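Local coordinates for protein Sodium/sialic acid symporter SiaT (Proteus mirabilis, PDB 5NV9) that imports the sialic acid N-acetylneuraminic acid across the cell inner membrane, driven by the sodium gradient, at residues S53-T58 against I283-F288. Sequence-based numbering, arbitrary orientation.
With NA (sodium ion), chain B; SLB (N-acetyl-beta-neuraminic acid), chain D.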
loop_
_atom_site.group_PDB
_atom_site.type_symbol
_atom_site.label_atom_id
_atom_site.label_comp_id
_atom_site.label_asym_id
_atom_site.label_seq_id
_atom_site.Cartn_x
_atom_site.Cartn_y
_atom_site.Cartn_z
ATOM N N SER A 53 6.147 5.803 8.356
ATOM C CA SER A 53 6.282 5.777 6.897
ATOM C C SER A 53 5.743 4.460 6.297
ATOM O O SER A 53 5.190 4.469 5.177
ATOM C CB SER A 53 7.768 5.955 6.478
ATOM O OG SER A 53 7.879 5.870 5.060
ATOM N N VAL A 54 5.898 3.363 7.047
ATOM C CA VAL A 54 5.397 2.030 6.599
ATOM C C VAL A 54 3.869 2.106 6.601
ATOM O O VAL A 54 3.251 1.724 5.662
ATOM C CB VAL A 54 5.803 0.862 7.561
ATOM C CG1 VAL A 54 4.976 -0.379 7.274
ATOM C CG2 VAL A 54 7.266 0.520 7.479
ATOM N N PHE A 55 3.276 2.622 7.689
ATOM C CA PHE A 55 1.800 2.778 7.807
ATOM C C PHE A 55 1.259 3.657 6.675
ATOM O O PHE A 55 0.267 3.304 6.036
ATOM C CB PHE A 55 1.414 3.309 9.206
ATOM C CG PHE A 55 -0.077 3.503 9.428
ATOM C CD1 PHE A 55 -0.906 2.412 9.568
ATOM C CD2 PHE A 55 -0.638 4.791 9.546
ATOM C CE1 PHE A 55 -2.258 2.573 9.778
ATOM C CE2 PHE A 55 -1.993 4.952 9.755
ATOM C CZ PHE A 55 -2.800 3.843 9.883
ATOM N N ALA A 56 1.931 4.783 6.397
ATOM C CA ALA A 56 1.453 5.755 5.384
ATOM C C ALA A 56 1.662 5.239 3.949
ATOM O O ALA A 56 0.863 5.525 3.083
ATOM C CB ALA A 56 2.106 7.114 5.551
ATOM N N THR A 57 2.701 4.467 3.735
ATOM C CA THR A 57 2.969 3.737 2.463
ATOM C C THR A 57 1.808 2.759 2.204
ATOM O O THR A 57 1.271 2.763 1.139
ATOM C CB THR A 57 4.356 3.012 2.505
ATOM O OG1 THR A 57 5.427 3.969 2.555
ATOM C CG2 THR A 57 4.624 2.027 1.278
ATOM N N THR A 58 1.391 1.951 3.190
ATOM C CA THR A 58 0.373 0.900 2.925
ATOM C C THR A 58 -1.043 1.452 2.839
ATOM O O THR A 58 -1.853 0.971 2.049
ATOM C CB THR A 58 0.403 -0.233 3.977
ATOM O OG1 THR A 58 0.215 0.339 5.277
ATOM C CG2 THR A 58 1.719 -0.982 3.961
ATOM N N ILE A 283 -4.920 1.079 15.999
ATOM C CA ILE A 283 -5.760 2.175 16.491
ATOM C C ILE A 283 -6.446 2.912 15.364
ATOM O O ILE A 283 -7.677 3.009 15.325
ATOM C CB ILE A 283 -4.945 3.173 17.315
ATOM C CG1 ILE A 283 -4.385 2.489 18.520
ATOM C CG2 ILE A 283 -5.819 4.338 17.754
ATOM C CD1 ILE A 283 -5.391 1.719 19.330
ATOM N N ILE A 284 -5.688 3.335 14.374
ATOM C CA ILE A 284 -6.275 4.160 13.291
ATOM C C ILE A 284 -7.383 3.560 12.366
ATOM O O ILE A 284 -8.413 4.200 12.212
ATOM C CB ILE A 284 -5.161 4.937 12.561
ATOM C CG1 ILE A 284 -4.458 5.882 13.576
ATOM C CG2 ILE A 284 -5.673 5.755 11.382
ATOM C CD1 ILE A 284 -5.334 6.887 14.342
ATOM N N PRO A 285 -7.169 2.364 11.709
ATOM C CA PRO A 285 -8.178 1.706 10.870
ATOM C C PRO A 285 -9.530 1.573 11.510
ATOM O O PRO A 285 -10.551 1.692 10.814
ATOM C CB PRO A 285 -7.570 0.308 10.626
ATOM C CG PRO A 285 -6.125 0.663 10.516
ATOM C CD PRO A 285 -5.901 1.641 11.631
ATOM N N ILE A 286 -9.565 1.298 12.810
ATOM C CA ILE A 286 -10.817 1.255 13.522
ATOM C C ILE A 286 -11.635 2.530 13.235
ATOM O O ILE A 286 -12.863 2.469 13.094
ATOM C CB ILE A 286 -10.635 1.223 15.042
ATOM C CG1 ILE A 286 -9.959 -0.039 15.511
ATOM C CG2 ILE A 286 -11.989 1.276 15.730
ATOM C CD1 ILE A 286 -9.632 0.004 17.003
ATOM N N PHE A 287 -10.967 3.681 13.161
ATOM C CA PHE A 287 -11.695 4.949 12.892
ATOM C C PHE A 287 -12.310 4.988 11.499
ATOM O O PHE A 287 -13.407 5.562 11.356
ATOM C CB PHE A 287 -10.877 6.201 13.174
ATOM C CG PHE A 287 -10.721 6.477 14.623
ATOM C CD1 PHE A 287 -9.715 5.855 15.359
ATOM C CD2 PHE A 287 -11.586 7.339 15.270
ATOM C CE1 PHE A 287 -9.582 6.088 16.721
ATOM C CE2 PHE A 287 -11.463 7.551 16.631
ATOM C CZ PHE A 287 -10.464 6.927 17.361
ATOM N N PHE A 288 -11.679 4.335 10.507
ATOM C CA PHE A 288 -12.260 4.290 9.155
ATOM C C PHE A 288 -13.556 3.445 9.125
ATOM O O PHE A 288 -14.521 3.818 8.478
ATOM C CB PHE A 288 -11.228 3.878 8.118
ATOM C CG PHE A 288 -10.186 4.932 7.886
ATOM C CD1 PHE A 288 -10.483 6.064 7.129
ATOM C CD2 PHE A 288 -8.941 4.850 8.456
ATOM C CE1 PHE A 288 -9.548 7.099 6.970
ATOM C CE2 PHE A 288 -8.000 5.887 8.305
ATOM C CZ PHE A 288 -8.292 6.988 7.534
HETATM NA NA NA B . -0.638 6.461 1.864
HETATM C C1 SLB D . -4.486 0.626 0.978
HETATM C C2 SLB D . -4.228 -0.726 1.584
HETATM C C3 SLB D . -5.242 -1.708 1.044
HETATM C C4 SLB D . -5.192 -3.071 1.769
HETATM C C5 SLB D . -5.459 -2.761 3.242
HETATM C C6 SLB D . -4.409 -1.758 3.766
HETATM C C7 SLB D . -4.587 -1.349 5.234
HETATM C C8 SLB D . -3.541 -0.356 5.667
HETATM C C9 SLB D . -3.617 -0.078 7.168
HETATM C C10 SLB D . -6.472 -4.406 4.776
HETATM C C11 SLB D . -6.118 -5.464 5.789
HETATM N N5 SLB D . -5.423 -3.985 4.055
HETATM O O1A SLB D . -5.231 1.443 1.621
HETATM O O1B SLB D . -3.984 0.877 -0.183
HETATM O O2 SLB D . -2.878 -1.186 1.291
HETATM O O4 SLB D . -6.225 -3.984 1.261
HETATM O O6 SLB D . -4.451 -0.558 2.998
HETATM O O7 SLB D . -5.855 -0.717 5.437
HETATM O O8 SLB D . -2.245 -0.837 5.332
HETATM O O9 SLB D . -3.296 -1.249 7.960
HETATM O O10 SLB D . -7.616 -3.932 4.668
#
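Phe55 reaches across to Ile284 and Pro285 in a small, buried, apolar contact between two transmembrane helices of the LeuT fold, beside the sialic acid pocket. One helix, 47-58, ends at the substrate and sodium sites; the other, 267-301, is kinked at Pro285. The helices stand well apart here, with 9.9 Å between CA of Phe55 and CA of Ile284, so the aromatic side chain spans the gap. CG of Phe55 is anti to the backbone N (chi1 -180°), and this points the ring away from its own helix with CZ leading. CZ lies 3.7 Å from CB of Ile284. The CG2 branch of Ile284 lies next to CZ and CE2, and the two side chains cross at about a right angle. Pro285 meets the ring at its edge, near the ring plane, with CD 4.2 Å from CZ. Leu280 and Val281 of helix 267-301 also touch the Phe55 side chain, and Ser190 touches both Phe55 and Ile284. No hydrogen bond joins the two segments.

The substrate borders the same ring: CE1 of Phe55 is 4.0 Å from C9 of N-acetyl-beta-neuraminic acid, which approaches obliquely. Phe55 is thus part of the pocket wall as well as a bridge between these two segments. The neighbouring residue serves the ion. Ala56 O binds sodium at 2.1 Å in the Na2 site, completed by Leu59, Ala339, Ser342 and Ser343. One turn on from Phe55, Thr58 OG1 shares a hydrogen bond of 2.7 Å with O8 of the sugar.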